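Local coordinates for carbonic anhydrase (Sordaria macrospora, PDB 4O1J), which probably catalyses the reversible hydration of carbon dioxide to hydrogencarbonate, as a zinc-dependent beta-class carbonic anhydrase, at residues G30-A33 / H38-P41; D58-E63 / F196-G201; G120-G125 / T140-H145; D150-T153 / E157-I160; I162-V167 / K204-G209. All coordinates share one frame; numbering follows the deposited sequence.

From the N terminus, contact 1 comes first and stands apart, closing the short turn between helix 16-35 and helix 39-43 about 27 Å, centre to centre, from contact 2. Contact 2 closes a loop of 132 residues, joining the turn after strand 51-56 to the end of strand 190-197 beside the zinc. Nested within that loop and following one another are contact 3, between helices 116-122 and 136-144, and contact 4, between helices 146-151 and 155-176; they touch through Leu122, which packs on Arg158 and Val159. Contact 5 crosses contact 2 along the chain, laying the same helix 155-176 against strand 202-206, the sheet neighbour of strand 190-197.

Contact 1 (G30-A33 / H38-P41); sequences GYKA and HFFP
Lys32 and Phe39 carry the charged part of this contact: the lysine chain lies over one face of the ring. Lys32 NZ sits 4.2 Å from the centroid of the Phe39 ring and 21° from its normal, which meets the geometry of a cation-pi interaction. The methylene chain shares that face in a CH-pi contact, with Lys32 CD 3.6 Å from Phe39 CE2, offset toward the rim. The two side chains cross obliquely. A bend of the lysine at chi2 (-70°) turns the chain along the ring, while Phe39 holds CG anti to its backbone N (chi1 169°), presenting that face to the lysine.

The apolar part belongs to Phe40. Lys32 CB comes within 3.8 Å of Phe40 CZ, and Ala33 CB lies in the plane of this ring, at its edge, 4.0 Å from Phe40 CE2. The two phenylalanines also meet each other: Phe39 CD2 stands over the centre of the Phe40 ring, and Phe40 CZ lies at the edge of the Phe39 ring. No hydrogen bond joins the segments.

Gln70 touches both Lys32 and Phe39, and Phe40 packs on Gly199 of the second subunit. The arrangement is a short connection folding helix 39-43 back against the end of helix 16-35, in the N-terminal helical region with which beta-class carbonic anhydrases characteristically embrace a neighbouring subunit.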
# COMPACT_ATOMS: atom_id res chain seq x y z
N GLY A 30 13.37 22.13 -29.05
CA GLY A 30 13.65 22.88 -30.26
C GLY A 30 14.39 22.02 -31.27
O GLY A 30 14.06 22.00 -32.46
N TYR A 31 15.39 21.29 -30.77
CA TYR A 31 16.19 20.40 -31.61
C TYR A 31 15.40 19.23 -32.20
O TYR A 31 15.47 18.97 -33.41
CB TYR A 31 17.37 19.85 -30.80
CG TYR A 31 18.17 18.79 -31.52
CD1 TYR A 31 19.08 19.12 -32.52
CD2 TYR A 31 18.00 17.44 -31.20
CE1 TYR A 31 19.80 18.14 -33.18
CE2 TYR A 31 18.72 16.46 -31.85
CZ TYR A 31 19.62 16.81 -32.84
OH TYR A 31 20.33 15.82 -33.48
N LYS A 32 14.64 18.55 -31.35
CA LYS A 32 13.78 17.45 -31.76
C LYS A 32 12.74 17.92 -32.77
O LYS A 32 12.39 17.19 -33.70
CB LYS A 32 13.09 16.82 -30.54
CG LYS A 32 13.72 15.52 -30.07
CD LYS A 32 13.47 14.41 -31.06
CE LYS A 32 14.11 13.11 -30.64
NZ LYS A 32 13.90 12.06 -31.67
N ALA A 33 12.25 19.14 -32.59
CA ALA A 33 11.23 19.69 -33.47
C ALA A 33 11.81 20.12 -34.82
O ALA A 33 11.10 20.09 -35.82
CB ALA A 33 10.53 20.86 -32.81
N HIS A 38 7.13 16.46 -37.30
CA HIS A 38 5.95 15.64 -37.02
C HIS A 38 6.14 14.73 -35.82
O HIS A 38 5.26 13.95 -35.47
CB HIS A 38 5.57 14.79 -38.24
CG HIS A 38 5.05 15.59 -39.39
ND1 HIS A 38 5.75 15.75 -40.57
CD2 HIS A 38 3.90 16.30 -39.53
CE1 HIS A 38 5.05 16.51 -41.39
NE2 HIS A 38 3.93 16.86 -40.79
N PHE A 39 7.30 14.84 -35.18
CA PHE A 39 7.64 13.99 -34.05
C PHE A 39 6.66 14.21 -32.88
O PHE A 39 6.05 13.27 -32.36
CB PHE A 39 9.08 14.27 -33.62
CG PHE A 39 9.46 13.66 -32.31
CD1 PHE A 39 9.65 12.29 -32.19
CD2 PHE A 39 9.66 14.46 -31.19
CE1 PHE A 39 10.02 11.72 -30.98
CE2 PHE A 39 10.03 13.91 -29.98
CZ PHE A 39 10.21 12.53 -29.87
N PHE A 40 6.52 15.47 -32.49
CA PHE A 40 5.66 15.83 -31.37
C PHE A 40 4.16 15.70 -31.66
O PHE A 40 3.42 15.21 -30.80
CB PHE A 40 5.98 17.25 -30.89
CG PHE A 40 7.29 17.35 -30.17
CD1 PHE A 40 7.52 16.60 -29.03
CD2 PHE A 40 8.29 18.21 -30.62
CE1 PHE A 40 8.73 16.68 -28.36
CE2 PHE A 40 9.49 18.30 -29.96
CZ PHE A 40 9.72 17.54 -28.83
N PRO A 41 3.69 16.14 -32.84
CA PRO A 41 2.26 15.94 -33.09
C PRO A 41 1.87 14.46 -33.12
O PRO A 41 0.77 14.11 -32.71
CB PRO A 41 2.05 16.59 -34.46
CG PRO A 41 3.07 17.64 -34.51
CD PRO A 41 4.28 16.99 -33.89

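Contact 2 (D58-E63 / F196-G201); sequences DSRCPE and FDIGCG
Arg60 and Ile198 meet through the flat guanidinium group: Ile198 CD1 stands over the centre of one face, 3.7 Å from Arg60 CZ, and the two side chains cross at about a right angle. A second side-chain contact, apolar and sulfur-aromatic, is made by Cys61, whose SG lies 3.8 Å from Phe196 CD2 in an oblique approach, 69° off the ring normal. The backbone O of Arg60 also approaches this ring, 3.5 Å from Phe196 CE2.

The polar interactions lie within 58-63. Arg60 grips Asp58 side-on with two nitrogens: NE donates to the syn lone pair of Asp58 OD1 at 2.8 Å, and NH2 reaches Asp58 OD2 at 3.0 Å along a nearly straight bond (170°). Both oxygens lie in the guanidinium plane, a placement made possible by the bend of the arginine at chi3 (-74°). Arg60 N adds a third bond, to the anti lone pair of Asp58 OD1 at 2.9 Å, forming an Asx turn inside a type I beta turn. Beyond the segments, Arg60 NH2 also bonds to Ala114 O, and NH1 to Leu43 O of the second subunit.

A leucine in place of Arg60 would probably leave the Asp58 carboxylate without its two-pronged partner and freer to turn.

Asp58 is predicted to bind zinc, which is seen here on Cys56, His112 and Cys115. The bidentate clasp, buried beneath an isoleucine, fits the Asp-Arg pair of beta-class carbonic anhydrases, in which the arginine probably sets how the aspartate faces the metal site.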
# COMPACT_ATOMS: atom_id res chain seq x y z
N ASP A 58 17.10 4.88 -9.06
CA ASP A 58 18.49 5.33 -9.24
C ASP A 58 18.65 6.30 -10.41
O ASP A 58 18.14 6.05 -11.51
CB ASP A 58 19.39 4.11 -9.45
CG ASP A 58 20.84 4.37 -9.11
OD1 ASP A 58 21.53 5.05 -9.92
OD2 ASP A 58 21.31 3.89 -8.05
N SER A 59 19.35 7.40 -10.16
CA SER A 59 19.50 8.44 -11.18
C SER A 59 20.33 7.94 -12.36
O SER A 59 20.26 8.48 -13.47
CB SER A 59 20.14 9.70 -10.58
OG SER A 59 21.40 9.44 -9.99
N ARG A 60 21.09 6.88 -12.13
CA ARG A 60 21.99 6.36 -13.14
C ARG A 60 21.31 5.33 -14.04
O ARG A 60 21.94 4.74 -14.92
CB ARG A 60 23.22 5.77 -12.47
CG ARG A 60 23.88 6.74 -11.50
CD ARG A 60 24.91 6.04 -10.65
NE ARG A 60 24.30 5.20 -9.62
CZ ARG A 60 24.97 4.39 -8.81
NH1 ARG A 60 26.29 4.29 -8.90
NH2 ARG A 60 24.31 3.67 -7.91
N CYS A 61 20.01 5.11 -13.83
CA CYS A 61 19.30 4.09 -14.60
C CYS A 61 18.08 4.57 -15.40
O CYS A 61 17.01 3.97 -15.28
CB CYS A 61 18.84 2.98 -13.66
SG CYS A 61 20.17 2.15 -12.76
N PRO A 62 18.22 5.63 -16.23
CA PRO A 62 17.05 6.02 -17.04
C PRO A 62 16.85 5.10 -18.24
O PRO A 62 17.63 5.13 -19.19
CB PRO A 62 17.40 7.43 -17.50
CG PRO A 62 18.89 7.45 -17.53
CD PRO A 62 19.35 6.55 -16.42
N GLU A 63 15.79 4.30 -18.19
CA GLU A 63 15.55 3.23 -19.16
C GLU A 63 15.66 3.67 -20.63
O GLU A 63 16.21 2.95 -21.45
CB GLU A 63 14.17 2.59 -18.91
CG GLU A 63 12.98 3.44 -19.32
CD GLU A 63 12.96 4.79 -18.65
OE1 GLU A 63 13.24 4.85 -17.44
OE2 GLU A 63 12.72 5.80 -19.35
N PHE A 196 21.68 -4.37 -15.22
CA PHE A 196 22.41 -3.25 -15.76
C PHE A 196 23.66 -3.03 -14.94
O PHE A 196 23.59 -2.61 -13.78
CB PHE A 196 21.53 -2.00 -15.76
CG PHE A 196 22.26 -0.74 -16.13
CD1 PHE A 196 22.83 -0.59 -17.39
CD2 PHE A 196 22.36 0.31 -15.23
CE1 PHE A 196 23.48 0.57 -17.75
CE2 PHE A 196 23.01 1.47 -15.57
CZ PHE A 196 23.58 1.61 -16.83
N ASP A 197 24.81 -3.29 -15.54
CA ASP A 197 26.07 -3.11 -14.85
C ASP A 197 26.63 -1.74 -15.19
O ASP A 197 27.10 -1.50 -16.30
CB ASP A 197 27.04 -4.22 -15.22
CG ASP A 197 27.91 -4.63 -14.07
OD1 ASP A 197 28.91 -3.93 -13.81
OD2 ASP A 197 27.57 -5.65 -13.40
N ILE A 198 26.58 -0.83 -14.22
CA ILE A 198 26.90 0.58 -14.46
C ILE A 198 28.35 0.81 -14.87
O ILE A 198 28.63 1.67 -15.71
CB ILE A 198 26.58 1.42 -13.20
CG1 ILE A 198 25.12 1.24 -12.82
CG2 ILE A 198 26.88 2.90 -13.45
CD1 ILE A 198 24.67 2.09 -11.66
N GLY A 199 29.26 0.03 -14.31
CA GLY A 199 30.67 0.13 -14.67
C GLY A 199 30.97 0.02 -16.15
O GLY A 199 31.83 0.73 -16.66
N CYS A 200 30.27 -0.87 -16.86
CA CYS A 200 30.51 -1.02 -18.29
C CYS A 200 29.34 -0.51 -19.13
O CYS A 200 29.42 -0.45 -20.35
CB CYS A 200 30.83 -2.48 -18.65
SG CYS A 200 29.57 -3.72 -18.25
N GLY A 201 28.25 -0.13 -18.46
CA GLY A 201 27.08 0.42 -19.12
C GLY A 201 26.27 -0.58 -19.91
O GLY A 201 25.39 -0.20 -20.70

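Contact 3 (G120-G125 / T140-H145); sequences GALSDG and TVRYNH
Arg142 has the most surface buried in this contact, and it uses the aliphatic part of its chain against the end of helix 116-122. Its CD lies 3.3 Å from Ala121 O, and CG is 3.8 Å from Leu122 CD2. Bends at chi2 (-135°) and chi3 (85°) fold the chain alongside the helix end.

Leu122 supplies the apolar surface. Its CD2 branch takes the arginine methylene, whereas CD1 is directed at helix 155-176, packing on Ile162 and Val159. Leu149 touches both Leu122 and Arg142, so that helix 146-151 borders the same junction.

Ala121 takes part through its backbone carbonyl, while Ala121 CB remains 5.2 Å from Arg142 CB. That carbonyl faces carbon atoms of the arginine, and no hydrogen bond crosses between the segments.

The charged end of Arg142 points to other partners: NH1 forms a long, weak ion pair with Asp150 OD2, and Asp124 OD2 lies 5.4 Å from Arg142 NH1, not in contact. Division of labour within one side chain follows from this, with methylenes against leucine and backbone, and a guanidinium whose positive charge is probably eased by the nearby Asp150 and Asp124 carboxylates, with no salt bridge to 120-125.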
# COMPACT_ATOMS: atom_id res chain seq x y z
N GLY A 120 21.55 -1.29 1.62
CA GLY A 120 20.76 -1.04 2.81
C GLY A 120 20.24 -2.34 3.38
O GLY A 120 20.22 -2.53 4.60
N ALA A 121 19.83 -3.24 2.50
CA ALA A 121 19.32 -4.54 2.94
C ALA A 121 20.45 -5.39 3.51
O ALA A 121 20.22 -6.22 4.39
CB ALA A 121 18.65 -5.26 1.79
N LEU A 122 21.67 -5.18 3.03
CA LEU A 122 22.82 -5.94 3.53
C LEU A 122 23.32 -5.46 4.89
O LEU A 122 23.86 -6.24 5.67
CB LEU A 122 23.95 -5.90 2.50
CG LEU A 122 23.77 -6.82 1.29
CD1 LEU A 122 24.86 -6.55 0.26
CD2 LEU A 122 23.78 -8.28 1.71
N SER A 123 23.15 -4.17 5.19
CA SER A 123 23.55 -3.66 6.49
C SER A 123 22.54 -4.12 7.54
O SER A 123 21.44 -4.58 7.21
CB SER A 123 23.67 -2.14 6.49
OG SER A 123 22.40 -1.53 6.40
N ASP A 124 22.92 -4.05 8.81
CA ASP A 124 22.02 -4.47 9.88
C ASP A 124 21.46 -3.33 10.72
O ASP A 124 20.82 -3.58 11.75
CB ASP A 124 22.72 -5.49 10.77
CG ASP A 124 22.47 -6.90 10.30
OD1 ASP A 124 21.33 -7.39 10.48
OD2 ASP A 124 23.40 -7.51 9.74
N GLY A 125 21.67 -2.10 10.29
CA GLY A 125 21.16 -0.96 11.03
C GLY A 125 19.78 -0.59 10.54
O GLY A 125 19.38 -0.99 9.44
N THR A 140 14.44 -10.09 3.24
CA THR A 140 14.04 -11.49 3.27
C THR A 140 14.91 -12.33 2.35
O THR A 140 15.30 -13.44 2.69
CB THR A 140 12.56 -11.67 2.88
OG1 THR A 140 11.73 -11.04 3.86
CG2 THR A 140 12.19 -13.14 2.80
N VAL A 141 15.24 -11.78 1.19
CA VAL A 141 16.16 -12.44 0.27
C VAL A 141 17.55 -12.53 0.90
O VAL A 141 18.28 -13.51 0.69
CB VAL A 141 16.23 -11.69 -1.08
CG1 VAL A 141 17.32 -12.26 -1.97
CG2 VAL A 141 14.89 -11.79 -1.79
N ARG A 142 17.91 -11.53 1.70
CA ARG A 142 19.18 -11.52 2.41
C ARG A 142 19.28 -12.72 3.33
O ARG A 142 20.28 -13.44 3.34
CB ARG A 142 19.35 -10.23 3.22
CG ARG A 142 20.79 -9.82 3.45
CD ARG A 142 21.03 -9.40 4.89
NE ARG A 142 21.32 -10.57 5.72
CZ ARG A 142 22.53 -11.09 5.87
NH1 ARG A 142 23.58 -10.55 5.25
NH2 ARG A 142 22.70 -12.16 6.64
N TYR A 143 18.22 -12.93 4.10
CA TYR A 143 18.18 -13.96 5.13
C TYR A 143 18.24 -15.36 4.53
O TYR A 143 18.84 -16.26 5.11
CB TYR A 143 16.90 -13.83 5.95
CG TYR A 143 16.77 -12.53 6.72
CD1 TYR A 143 17.90 -11.78 7.05
CD2 TYR A 143 15.53 -12.06 7.13
CE1 TYR A 143 17.78 -10.59 7.76
CE2 TYR A 143 15.40 -10.88 7.84
CZ TYR A 143 16.53 -10.15 8.15
OH TYR A 143 16.42 -8.97 8.86
N ASN A 144 17.63 -15.54 3.37
CA ASN A 144 17.53 -16.86 2.76
C ASN A 144 18.77 -17.24 1.96
O ASN A 144 18.94 -18.39 1.58
CB ASN A 144 16.30 -16.94 1.85
CG ASN A 144 15.01 -16.64 2.57
OD1 ASN A 144 14.92 -16.79 3.79
ND2 ASN A 144 14.00 -16.20 1.83
N HIS A 145 19.65 -16.27 1.72
CA HIS A 145 20.89 -16.52 1.00
C HIS A 145 22.08 -16.01 1.79
O HIS A 145 23.12 -15.67 1.21
CB HIS A 145 20.85 -15.88 -0.39
CG HIS A 145 19.71 -16.34 -1.23
ND1 HIS A 145 18.42 -15.88 -1.05
CD2 HIS A 145 19.65 -17.25 -2.23
CE1 HIS A 145 17.62 -16.47 -1.92
NE2 HIS A 145 18.34 -17.30 -2.65

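Contact 4 (D150-T153 / E157-I160); sequences DAIT and ERVI
Arg158 and Ile152 are brought together by complementary torsions. Arg158 sets CG anti to its backbone N (chi1 -165°), runs extended, and then bends at chi3 (-62°), which swings the guanidinium back over the residues at the end of helix 146-151. Ile152 has CG1 anti to the carbonyl carbon (chi1 -58°), aiming both of its branches at the first residues of 157-160.

The polar bond is weak. Arg158 NH2 donates to Ile152 O at 2.6 Å, but the N-H...acceptor angle falls well short of straight. The same arginine reaches backward through NE, in another weak bond, to Leu149 O, and its NE lies 4.5 Å from Asp150 CA. Two backbone carbonyls, one in the last turn of helix 146-151 and one just beyond it, are thus met by a single guanidinium.

The apolar half is made by the isoleucine. CG2 lies 3.7 Å from Arg158 N and 3.9 Å from Glu157 CB, and CD1 comes within 3.9 Å of Arg158 CA, so the side chain rests on the backbone of the helix. Ile152 and Glu157 cross at about a right angle. Cutting Ile152 back to an alanine is likely to open a gap against Glu157 CB and the backbone of Arg158.

Arg158 also packs on Leu122 of helix 116-122. The whole is a surface helix-loop-helix connection, in which a residue of the short linker folds onto the first turn of the following helix and an arginine of that helix reaches, by weak bonds, carbonyls at and just after the end of the preceding one.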
# COMPACT_ATOMS: atom_id res chain seq x y z
N ASP A 150 27.32 -13.86 2.55
CA ASP A 150 28.38 -13.60 3.52
C ASP A 150 29.75 -14.12 3.05
O ASP A 150 30.79 -13.58 3.44
CB ASP A 150 28.03 -14.22 4.88
CG ASP A 150 26.88 -13.50 5.56
OD1 ASP A 150 26.31 -14.06 6.53
OD2 ASP A 150 26.52 -12.38 5.13
N ALA A 151 29.75 -15.15 2.20
CA ALA A 151 31.00 -15.75 1.76
C ALA A 151 31.72 -14.89 0.73
O ALA A 151 32.91 -15.08 0.46
CB ALA A 151 30.75 -17.14 1.20
N ILE A 152 31.02 -13.90 0.19
CA ILE A 152 31.60 -13.04 -0.82
C ILE A 152 32.49 -12.01 -0.14
O ILE A 152 32.03 -11.21 0.68
CB ILE A 152 30.51 -12.32 -1.64
CG1 ILE A 152 29.59 -13.33 -2.33
CG2 ILE A 152 31.13 -11.37 -2.66
CD1 ILE A 152 28.30 -12.71 -2.85
N THR A 153 33.78 -12.03 -0.48
CA THR A 153 34.76 -11.18 0.19
C THR A 153 34.67 -9.74 -0.29
O THR A 153 34.90 -8.81 0.49
CB THR A 153 36.20 -11.70 -0.03
OG1 THR A 153 36.53 -11.68 -1.42
CG2 THR A 153 36.35 -13.11 0.51
N GLU A 157 30.59 -6.87 -4.97
CA GLU A 157 30.08 -8.08 -5.61
C GLU A 157 28.99 -8.71 -4.73
O GLU A 157 28.14 -9.47 -5.22
CB GLU A 157 31.21 -9.08 -5.87
CG GLU A 157 32.23 -8.62 -6.92
CD GLU A 157 31.62 -8.36 -8.29
OE1 GLU A 157 30.72 -9.13 -8.70
OE2 GLU A 157 32.03 -7.39 -8.97
N ARG A 158 29.01 -8.38 -3.45
CA ARG A 158 27.98 -8.84 -2.53
C ARG A 158 26.71 -8.03 -2.79
O ARG A 158 25.60 -8.58 -2.84
CB ARG A 158 28.43 -8.69 -1.07
CG ARG A 158 27.58 -9.48 -0.08
CD ARG A 158 27.97 -9.21 1.37
NE ARG A 158 29.34 -9.62 1.67
CZ ARG A 158 30.32 -8.77 1.97
NH1 ARG A 158 30.09 -7.47 2.00
NH2 ARG A 158 31.54 -9.23 2.23
N VAL A 159 26.89 -6.73 -2.99
CA VAL A 159 25.77 -5.85 -3.30
C VAL A 159 25.17 -6.21 -4.66
O VAL A 159 23.94 -6.28 -4.81
CB VAL A 159 26.20 -4.37 -3.28
CG1 VAL A 159 25.10 -3.47 -3.85
CG2 VAL A 159 26.58 -3.96 -1.87
N ILE A 160 26.05 -6.48 -5.63
CA ILE A 160 25.62 -6.91 -6.95
C ILE A 160 24.83 -8.22 -6.84
O ILE A 160 23.75 -8.36 -7.43
CB ILE A 160 26.82 -7.11 -7.92
CG1 ILE A 160 27.43 -5.76 -8.32
CG2 ILE A 160 26.40 -7.86 -9.18
CD1 ILE A 160 28.69 -5.88 -9.14

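Contact 5 (I162-V167 / K204-G209); sequences IAQLNV and KELGCG
Lys204 begins the contact by reaching with its long chain to Gln164: NZ lies 3.7 Å from Gln164 NE2, and CE lies alongside at 3.9 Å from the same nitrogen. Both nitrogens are donors and no hydrogen bond joins them. The oxygen of this amide is engaged elsewhere, since Gln164 OE1 accepts from Arg161 NH1, a bond consistent with the NE2 end being turned toward Lys204. The two side chains cross at about a right angle, with the lysine extended beyond CG.

Leu206 is the centre of the contact. With CG anti to the carbonyl carbon (chi1 -71°), the side chain is directed at the helix. CD1 approaches Val167 broadly, meeting CG1 and CB both at 3.7 Å, and it also comes 4.0 Å from Gln164 O. The other branch, CD2, lies 4.2 Å from Gln164 NE2, so the leucine head spans nearly one turn of the helix, from Gln164 to Val167. Phe195 of the neighbouring strand 190-197 touches Gln164, Lys204 and Leu206.

At Gly207 the chain turns a corner, with a positive phi of 86° that favours glycine. Cys208 then points its CB back toward the helix, and Cys208 SG lies 4.5 Å from Val167 CG1, while its backbone bonds to Gly193.

The axes of helix 162-167 and strand 204-206 approach to 10.4 Å and run 66° apart. This is helix-on-sheet packing of an alpha/beta fold: helix 155-176 lies across strand 202-206, the antiparallel strand that ends the mixed sheet within this chain.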
# COMPACT_ATOMS: atom_id res chain seq x y z
N ILE A 162 23.20 -9.61 -4.19
CA ILE A 162 21.90 -9.47 -3.56
C ILE A 162 20.94 -8.73 -4.50
O ILE A 162 19.74 -9.03 -4.52
CB ILE A 162 22.00 -8.75 -2.17
CG1 ILE A 162 20.67 -8.79 -1.43
CG2 ILE A 162 22.39 -7.31 -2.32
CD1 ILE A 162 20.13 -10.16 -1.19
N ALA A 163 21.46 -7.83 -5.34
CA ALA A 163 20.60 -7.13 -6.30
C ALA A 163 20.07 -8.07 -7.39
O ALA A 163 18.90 -7.97 -7.81
CB ALA A 163 21.34 -5.97 -6.92
N GLN A 164 20.91 -9.02 -7.80
CA GLN A 164 20.51 -10.03 -8.79
C GLN A 164 19.49 -11.02 -8.23
O GLN A 164 18.54 -11.43 -8.93
CB GLN A 164 21.73 -10.79 -9.30
CG GLN A 164 22.77 -9.90 -9.95
CD GLN A 164 24.00 -10.68 -10.36
OE1 GLN A 164 24.34 -11.68 -9.73
NE2 GLN A 164 24.66 -10.24 -11.42
N LEU A 165 19.69 -11.42 -6.97
CA LEU A 165 18.75 -12.32 -6.32
C LEU A 165 17.42 -11.61 -6.18
O LEU A 165 16.35 -12.22 -6.29
CB LEU A 165 19.26 -12.77 -4.95
CG LEU A 165 20.51 -13.64 -4.91
CD1 LEU A 165 20.99 -13.80 -3.48
CD2 LEU A 165 20.24 -14.99 -5.54
N ASN A 166 17.49 -10.29 -5.97
CA ASN A 166 16.29 -9.48 -5.90
C ASN A 166 15.54 -9.45 -7.22
O ASN A 166 14.30 -9.55 -7.25
CB ASN A 166 16.65 -8.06 -5.47
CG ASN A 166 15.43 -7.17 -5.33
OD1 ASN A 166 14.53 -7.46 -4.53
ND2 ASN A 166 15.39 -6.09 -6.10
N VAL A 167 16.28 -9.36 -8.33
CA VAL A 167 15.64 -9.45 -9.64
C VAL A 167 14.95 -10.79 -9.82
O VAL A 167 13.82 -10.86 -10.31
CB VAL A 167 16.65 -9.26 -10.78
CG1 VAL A 167 15.97 -9.48 -12.14
CG2 VAL A 167 17.25 -7.88 -10.72
N LYS A 204 22.71 -7.26 -19.18
CA LYS A 204 22.77 -8.69 -19.46
C LYS A 204 21.49 -9.37 -18.99
O LYS A 204 20.79 -8.84 -18.12
CB LYS A 204 23.99 -9.32 -18.78
CG LYS A 204 24.04 -9.10 -17.28
CD LYS A 204 25.14 -9.93 -16.63
CE LYS A 204 25.39 -9.49 -15.19
NZ LYS A 204 26.58 -10.15 -14.58
N GLU A 205 21.19 -10.53 -19.56
CA GLU A 205 20.06 -11.32 -19.09
C GLU A 205 20.49 -12.18 -17.91
O GLU A 205 21.59 -12.71 -17.89
CB GLU A 205 19.52 -12.20 -20.22
CG GLU A 205 19.03 -11.43 -21.41
CD GLU A 205 18.53 -12.34 -22.52
OE1 GLU A 205 17.77 -13.28 -22.21
OE2 GLU A 205 18.89 -12.11 -23.69
N LEU A 206 19.61 -12.32 -16.92
CA LEU A 206 19.94 -13.15 -15.76
C LEU A 206 19.49 -14.60 -15.94
O LEU A 206 19.87 -15.47 -15.16
CB LEU A 206 19.33 -12.57 -14.49
CG LEU A 206 20.02 -11.28 -14.05
CD1 LEU A 206 19.35 -10.70 -12.82
CD2 LEU A 206 21.50 -11.52 -13.80
N GLY A 207 18.68 -14.85 -16.96
CA GLY A 207 18.24 -16.19 -17.29
C GLY A 207 17.02 -16.60 -16.50
O GLY A 207 16.76 -17.78 -16.29
N CYS A 208 16.25 -15.60 -16.06
CA CYS A 208 15.02 -15.85 -15.34
C CYS A 208 13.88 -15.11 -16.02
O CYS A 208 14.03 -13.95 -16.42
CB CYS A 208 15.13 -15.42 -13.88
SG CYS A 208 15.68 -13.72 -13.63
N GLY A 209 12.75 -15.78 -16.16
CA GLY A 209 11.61 -15.18 -16.83
C GLY A 209 10.81 -16.21 -17.60
O GLY A 209 10.83 -17.40 -17.29